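Local coordinates for protein UTP--glucose-1-phosphate uridylyltransferase (PDB 6IKX) that catalyses the transfer of a uridylyl group from UTP to alpha-D-glucose 1-phosphate, yielding UDP-glucose and diphosphate, at residues 169-174 against 203-208; 4-9 against 123-128. The protein carries 1 engineered substitution. One frame throughout, in Å; residues are numbered along the deposited sequence.

Contact 1 (169-174 against 203-208); sequences DQYGIV and NLSVVG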
ATOM      1  N   ASP A 169      18.029  13.302  33.781  1.00 67.02           N
ATOM      2  CA  ASP A 169      18.147  11.821  33.697  1.00 71.06           C
ATOM      3  C   ASP A 169      17.163  11.300  32.641  1.00 71.06           C
ATOM      4  O   ASP A 169      17.063  10.071  32.494  1.00 72.45           O
ATOM      5  CB  ASP A 169      17.973  11.163  35.073  1.00 70.17           C
ATOM      6  CG  ASP A 169      16.654  11.456  35.772  1.00 74.64           C
ATOM      7  OD1 ASP A 169      16.301  12.663  35.930  1.00 75.00           O
ATOM      8  OD2 ASP A 169      15.994  10.481  36.169  1.00 69.25           O
ATOM      9  N   GLN A 170      16.505  12.202  31.902  1.00 69.04           N
ATOM     10  CA  GLN A 170      15.592  11.873  30.774  1.00 70.40           C
ATOM     11  C   GLN A 170      16.305  11.981  29.427  1.00 67.61           C
ATOM     12  O   GLN A 170      15.668  11.707  28.413  1.00 72.56           O
ATOM     13  CB  GLN A 170      14.429  12.863  30.680  1.00 79.48           C
ATOM     14  CG  GLN A 170      13.863  13.279  32.024  1.00 85.91           C
ATOM     15  CD  GLN A 170      12.942  12.216  32.543  1.00 83.06           C
ATOM     16  OE1 GLN A 170      11.856  12.515  33.019  1.00 99.18           O
ATOM     17  NE2 GLN A 170      13.360  10.966  32.407  1.00 76.34           N
ATOM     18  N   TYR A 171      17.552  12.437  29.390  1.00 64.19           N
ATOM     19  CA  TYR A 171      18.164  12.910  28.128  1.00 58.57           C
ATOM     20  C   TYR A 171      19.537  12.278  27.940  1.00 56.46           C
ATOM     21  O   TYR A 171      20.145  11.868  28.938  1.00 62.51           O
ATOM     22  CB  TYR A 171      18.222  14.440  28.131  1.00 56.97           C
ATOM     23  CG  TYR A 171      16.884  15.123  28.250  1.00 50.03           C
ATOM     24  CD1 TYR A 171      16.040  15.255  27.163  1.00 53.85           C
ATOM     25  CD2 TYR A 171      16.460  15.637  29.462  1.00 52.88           C
ATOM     26  CE1 TYR A 171      14.810  15.888  27.270  1.00 53.83           C
ATOM     27  CE2 TYR A 171      15.227  16.252  29.596  1.00 59.90           C
ATOM     28  CZ  TYR A 171      14.401  16.385  28.494  1.00 60.65           C
ATOM     29  OH  TYR A 171      13.192  17.004  28.642  1.00 68.33           O
ATOM     30  N   GLY A 172      19.966  12.142  26.682  1.00 53.32           N
ATOM     31  CA  GLY A 172      21.396  12.205  26.324  1.00 54.32           C
ATOM     32  C   GLY A 172      21.900  13.595  26.667  1.00 49.64           C
ATOM     33  O   GLY A 172      21.189  14.552  26.299  1.00 51.77           O
ATOM     34  N   ILE A 173      23.002  13.711  27.420  1.00 52.45           N
ATOM     35  CA  ILE A 173      23.553  15.009  27.926  1.00 51.02           C
ATOM     36  C   ILE A 173      25.007  15.157  27.457  1.00 49.16           C
ATOM     37  O   ILE A 173      25.776  14.199  27.634  1.00 43.34           O
ATOM     38  CB  ILE A 173      23.460  15.072  29.461  1.00 45.59           C
ATOM     39  CG1 ILE A 173      22.009  15.151  29.936  1.00 49.85           C
ATOM     40  CG2 ILE A 173      24.298  16.227  30.002  1.00 48.71           C
ATOM     41  CD1 ILE A 173      21.479  16.567  30.188  1.00 50.71           C
ATOM     42  N   VAL A 174      25.398  16.326  26.947  1.00 50.96           N
ATOM     43  CA  VAL A 174      26.785  16.513  26.421  1.00 51.57           C
ATOM     44  C   VAL A 174      27.725  16.908  27.564  1.00 52.77           C
ATOM     45  O   VAL A 174      27.331  17.625  28.491  1.00 56.83           O
ATOM     46  CB  VAL A 174      26.857  17.513  25.257  1.00 48.75           C
ATOM     47  CG1 VAL A 174      26.181  16.941  24.029  1.00 53.89           C
ATOM     48  CG2 VAL A 174      26.298  18.886  25.607  1.00 48.26           C
ATOM     49  N   ASN A 203      23.655  20.677  31.771  1.00 58.56           N
ATOM     50  CA  ASN A 203      22.177  20.616  31.627  1.00 57.60           C
ATOM     51  C   ASN A 203      21.792  20.701  30.138  1.00 53.18           C
ATOM     52  O   ASN A 203      20.630  21.079  29.838  1.00 52.03           O
ATOM     53  CB  ASN A 203      21.506  21.721  32.439  1.00 58.33           C
ATOM     54  CG  ASN A 203      21.770  23.080  31.841  1.00 58.01           C
ATOM     55  OD1 ASN A 203      22.710  23.243  31.066  1.00 64.65           O
ATOM     56  ND2 ASN A 203      20.939  24.046  32.175  1.00 50.35           N
ATOM     57  N   LEU A 204      22.721  20.345  29.242  1.00 55.56           N
ATOM     58  CA  LEU A 204      22.597  20.505  27.764  1.00 54.53           C
ATOM     59  C   LEU A 204      22.215  19.154  27.122  1.00 55.44           C
ATOM     60  O   LEU A 204      23.085  18.237  27.075  1.00 43.55           O
ATOM     61  CB  LEU A 204      23.907  21.079  27.187  1.00 57.56           C
ATOM     62  CG  LEU A 204      24.282  22.516  27.601  1.00 60.70           C
ATOM     63  CD1 LEU A 204      25.425  23.053  26.750  1.00 63.13           C
ATOM     64  CD2 LEU A 204      23.108  23.489  27.522  1.00 58.27           C
ATOM     65  N   SER A 205      20.968  19.045  26.621  1.00 55.97           N
ATOM     66  CA  SER A 205      20.369  17.786  26.090  1.00 50.85           C
ATOM     67  C   SER A 205      20.548  17.706  24.570  1.00 42.35           C
ATOM     68  O   SER A 205      20.399  18.728  23.923  1.00 36.75           O
ATOM     69  CB  SER A 205      18.920  17.659  26.473  1.00 49.95           C
ATOM     70  OG  SER A 205      18.079  18.413  25.608  1.00 56.18           O
ATOM     71  N   VAL A 206      20.877  16.523  24.052  1.00 40.09           N
ATOM     72  CA  VAL A 206      20.921  16.218  22.598  1.00 42.48           C
ATOM     73  C   VAL A 206      19.499  16.282  22.031  1.00 50.29           C
ATOM     74  O   VAL A 206      18.626  15.557  22.530  1.00 55.25           O
ATOM     75  CB  VAL A 206      21.526  14.832  22.366  1.00 45.64           C
ATOM     76  CG1 VAL A 206      21.505  14.478  20.882  1.00 42.56           C
ATOM     77  CG2 VAL A 206      22.913  14.753  22.978  1.00 49.04           C
ATOM     78  N   VAL A 207      19.254  17.102  21.010  1.00 53.79           N
ATOM     79  CA  VAL A 207      17.870  17.334  20.509  1.00 47.55           C
ATOM     80  C   VAL A 207      17.550  16.396  19.329  1.00 46.75           C
ATOM     81  O   VAL A 207      16.372  16.070  19.166  1.00 46.34           O
ATOM     82  CB  VAL A 207      17.713  18.812  20.173  1.00 56.34           C
ATOM     83  CG1 VAL A 207      16.466  19.068  19.358  1.00 65.15           C
ATOM     84  CG2 VAL A 207      17.727  19.644  21.445  1.00 61.17           C
ATOM     85  N   GLY A 208      18.537  15.941  18.551  1.00 38.97           N
ATOM     86  CA  GLY A 208      18.281  15.172  17.316  1.00 42.62           C
ATOM     87  C   GLY A 208      18.417  16.018  16.050  1.00 42.39           C
ATOM     88  O   GLY A 208      17.635  15.786  15.061  1.00 37.58           O
TER
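I173 and S205 form a single backbone bridge, their CA atoms 4.6 Å apart, where two short strands meet with N-to-C directions 121° from each other. Two hydrogen bonds frame the bridge. V206 N reaches G172 O at 3.0 Å, standing above the carbonyl plane, whereas V174 N meets L204 O at the same length almost along the C=O axis. Each carbonyl also takes a CA-H contact: that of S205 CA to G172 O, and that of I173 CA to L204 O.

The side chains add apolar touches around this cross. V174 supplies both of its branches: CG2 lies 3.6 Å from L204 CB, and CG1 is turned to V206 CG2 at 4.1 Å. Next to the bridge, the base of Y171 leans on S205, CB to CB at 3.7 Å. The backbone itself sets S205 CB against Y171; chi1 of 81° then swings OG between the backbone N and the carbonyl carbon, where it hydrogen-bonds E161 O on strand 156-162.

G172 and V206 both belong to the UDP-glucose binding site, although that ligand is absent here. The V206 N to G172 O bond therefore joins two sugar-nucleotide-binding positions directly through the backbone, and with the buried V174-L204 contact beside it the geometry is consistent with a fixed spacing between them.

Contact 2 (4-9 against 123-128); sequences KAVLPV and DDFAVL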
ATOM      1  N   LYS A   4      22.548  18.241   1.593  1.00 44.16           N
ATOM      2  CA  LYS A   4      21.908  16.938   1.917  1.00 45.38           C
ATOM      3  C   LYS A   4      21.514  16.809   3.405  1.00 41.15           C
ATOM      4  O   LYS A   4      22.233  17.286   4.274  1.00 43.24           O
ATOM      5  CB  LYS A   4      22.866  15.812   1.564  1.00 40.14           C
ATOM      6  CG  LYS A   4      23.369  15.889   0.158  1.00 39.85           C
ATOM      7  CD  LYS A   4      24.168  14.704  -0.226  1.00 42.40           C
ATOM      8  CE  LYS A   4      24.479  14.752  -1.702  1.00 41.92           C
ATOM      9  NZ  LYS A   4      24.843  13.404  -2.161  1.00 47.68           N
ATOM     10  N   ALA A   5      20.390  16.159   3.672  1.00 36.50           N
ATOM     11  CA  ALA A   5      19.897  15.839   5.027  1.00 36.68           C
ATOM     12  C   ALA A   5      19.326  14.426   5.003  1.00 33.68           C
ATOM     13  O   ALA A   5      18.530  14.136   4.116  1.00 37.66           O
ATOM     14  CB  ALA A   5      18.880  16.850   5.496  1.00 33.55           C
ATOM     15  N   VAL A   6      19.713  13.621   5.982  1.00 35.27           N
ATOM     16  CA  VAL A   6      19.173  12.257   6.229  1.00 40.82           C
ATOM     17  C   VAL A   6      18.057  12.360   7.276  1.00 38.29           C
ATOM     18  O   VAL A   6      18.339  12.929   8.338  1.00 38.90           O
ATOM     19  CB  VAL A   6      20.313  11.325   6.658  1.00 44.88           C
ATOM     20  CG1 VAL A   6      19.772   9.975   7.131  1.00 43.07           C
ATOM     21  CG2 VAL A   6      21.308  11.175   5.509  1.00 41.73           C
ATOM     22  N   LEU A   7      16.813  12.006   6.922  1.00 34.54           N
ATOM     23  CA  LEU A   7      15.696  11.953   7.910  1.00 36.73           C
ATOM     24  C   LEU A   7      15.452  10.488   8.188  1.00 34.60           C
ATOM     25  O   LEU A   7      14.970   9.780   7.307  1.00 42.49           O
ATOM     26  CB  LEU A   7      14.394  12.563   7.404  1.00 33.44           C
ATOM     27  CG  LEU A   7      14.407  13.973   6.844  1.00 42.77           C
ATOM     28  CD1 LEU A   7      13.150  14.728   7.256  1.00 41.66           C
ATOM     29  CD2 LEU A   7      15.679  14.733   7.195  1.00 44.84           C
ATOM     30  N   PRO A   8      15.874   9.948   9.337  1.00 37.07           N
ATOM     31  CA  PRO A   8      15.747   8.512   9.587  1.00 42.96           C
ATOM     32  C   PRO A   8      14.316   8.282  10.081  1.00 37.43           C
ATOM     33  O   PRO A   8      14.058   8.738  11.135  1.00 42.95           O
ATOM     34  CB  PRO A   8      16.800   8.212  10.669  1.00 39.17           C
ATOM     35  CG  PRO A   8      17.557   9.511  10.813  1.00 43.37           C
ATOM     36  CD  PRO A   8      16.564  10.605  10.444  1.00 41.72           C
ATOM     37  N   VAL A   9      13.450   7.678   9.265  1.00 35.51           N
ATOM     38  CA  VAL A   9      11.969   7.584   9.509  1.00 42.23           C
ATOM     39  C   VAL A   9      11.503   6.113   9.385  1.00 38.22           C
ATOM     40  O   VAL A   9      10.364   5.888   8.983  1.00 39.69           O
ATOM     41  CB  VAL A   9      11.212   8.508   8.522  1.00 38.97           C
ATOM     42  CG1 VAL A   9      11.565   9.978   8.705  1.00 40.58           C
ATOM     43  CG2 VAL A   9      11.453   8.100   7.086  1.00 37.37           C
ATOM     44  N   ASP A 123      29.869  13.868   0.351  1.00 48.24           N
ATOM     45  CA  ASP A 123      29.299  15.142   0.892  1.00 55.45           C
ATOM     46  C   ASP A 123      29.207  15.139   2.429  1.00 53.02           C
ATOM     47  O   ASP A 123      29.101  14.077   3.042  1.00 65.45           O
ATOM     48  CB  ASP A 123      27.896  15.443   0.365  1.00 61.81           C
ATOM     49  CG  ASP A 123      27.878  16.051  -1.024  1.00 65.66           C
ATOM     50  OD1 ASP A 123      28.735  15.661  -1.825  1.00 69.85           O
ATOM     51  OD2 ASP A 123      27.012  16.934  -1.283  1.00 70.83           O
ATOM     52  N   ASP A 124      29.256  16.329   3.013  1.00 53.08           N
ATOM     53  CA  ASP A 124      28.995  16.609   4.444  1.00 49.00           C
ATOM     54  C   ASP A 124      27.477  16.798   4.538  1.00 45.27           C
ATOM     55  O   ASP A 124      26.884  17.110   3.520  1.00 43.80           O
ATOM     56  CB  ASP A 124      29.871  17.783   4.906  1.00 53.57           C
ATOM     57  CG  ASP A 124      31.300  17.383   5.284  1.00 62.36           C
ATOM     58  OD1 ASP A 124      31.750  16.273   4.855  1.00 55.25           O
ATOM     59  OD2 ASP A 124      31.953  18.150   6.057  1.00 66.94           O
ATOM     60  N   PHE A 125      26.820  16.475   5.647  1.00 43.69           N
ATOM     61  CA  PHE A 125      25.339  16.314   5.588  1.00 40.55           C
ATOM     62  C   PHE A 125      24.685  16.532   6.942  1.00 36.31           C
ATOM     63  O   PHE A 125      25.338  16.471   7.969  1.00 41.52           O
ATOM     64  CB  PHE A 125      24.967  14.958   5.017  1.00 41.32           C
ATOM     65  CG  PHE A 125      25.420  13.799   5.857  1.00 41.71           C
ATOM     66  CD1 PHE A 125      26.738  13.391   5.852  1.00 43.37           C
ATOM     67  CD2 PHE A 125      24.527  13.134   6.665  1.00 43.76           C
ATOM     68  CE1 PHE A 125      27.148  12.313   6.626  1.00 48.26           C
ATOM     69  CE2 PHE A 125      24.932  12.047   7.426  1.00 47.76           C
ATOM     70  CZ  PHE A 125      26.242  11.638   7.415  1.00 46.21           C
ATOM     71  N   ALA A 126      23.410  16.864   6.927  1.00 34.63           N
ATOM     72  CA  ALA A 126      22.666  17.071   8.181  1.00 39.96           C
ATOM     73  C   ALA A 126      21.872  15.784   8.489  1.00 40.50           C
ATOM     74  O   ALA A 126      21.637  15.008   7.561  1.00 36.43           O
ATOM     75  CB  ALA A 126      21.837  18.325   8.052  1.00 36.22           C
ATOM     76  N   VAL A 127      21.543  15.538   9.762  1.00 45.05           N
ATOM     77  CA  VAL A 127      20.584  14.482  10.210  1.00 40.52           C
ATOM     78  C   VAL A 127      19.476  15.187  10.983  1.00 40.21           C
ATOM     79  O   VAL A 127      19.803  16.023  11.843  1.00 42.01           O
ATOM     80  CB  VAL A 127      21.260  13.406  11.074  1.00 42.93           C
ATOM     81  CG1 VAL A 127      20.249  12.409  11.610  1.00 41.68           C
ATOM     82  CG2 VAL A 127      22.399  12.698  10.339  1.00 39.66           C
ATOM     83  N   LEU A 128      18.232  14.986  10.566  1.00 37.72           N
ATOM     84  CA  LEU A 128      17.017  15.519  11.253  1.00 44.98           C
ATOM     85  C   LEU A 128      16.284  14.290  11.791  1.00 37.86           C
ATOM     86  O   LEU A 128      15.890  13.452  10.949  1.00 35.75           O
ATOM     87  CB  LEU A 128      16.061  16.279  10.312  1.00 48.20           C
ATOM     88  CG  LEU A 128      16.515  17.547   9.568  1.00 52.72           C
ATOM     89  CD1 LEU A 128      15.944  18.817  10.212  1.00 54.25           C
ATOM     90  CD2 LEU A 128      18.018  17.640   9.394  1.00 52.99           C
TER
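L7 and L128 lie side by side and point the same way, with L7 CD2 lodged 3.5 Å from L128 CB. L128 in turn sends CD2 to the methyl of A5, reaching A5 CB at 4.1 Å. A5 and A126 meet on the same face of the sheet, CB to CB at 4.2 Å, while V6 and V127 point to the other.

On that second face V6 crosses the F125 ring obliquely, touching CD2 with CG2 at 3.9 Å. F125 holds CG between its backbone N and carbonyl carbon (chi1 63°), which turns the ring to the V6 side of the sheet. Further along, P8 and V127 cross at about a right angle, CG against CG1. At the opposite end K4, extended beyond CG, runs across D123 at a similar angle; its CE is 3.4 Å from D123 OD2, but NZ is beyond salt-bridge distance and hydrogen-bonds instead to V119 O.

Between the two layers of side chains the parallel backbones alternate three hydrogen bonds: A126 N to K4 O, V6 N to A126 O at 2.8 Å, and L128 N to V6 O.

Strand 50-55 pairs with the 4-8 strand as well, flanking it on the side away from 125-128. Helix 35-44 packs on L7 and L128, whereas helix 109-115 covers F125, V127 and P8. This alpha/beta layering belongs to the nucleotide-binding GT-A fold, and P8, which that last helix touches, is a UTP-binding residue.

In the fold
Starting from the N terminus, strand 4-8 enters the sheet at once, and contact 2 closes only after a long excursion through strands 50-55 and 97-102 and several helices, when the chain returns as strand 125-128. Contact 1 opens later and closes a much shorter, helix-free loop containing strands 184-187 and 190-193. The two closures follow in series, neither nested nor crossing, with centres about 20 Å apart. They are connected through the main sheet: strand 209-212, just after contact 1, pairs with strand 125-128 and with 156-162, which also pairs with 204-207. Contact 2 joins two parallel strands of it, one carrying a UTP-binding residue; contact 1 ties the small 172-175 and 190-193 sheet to strand 204-207.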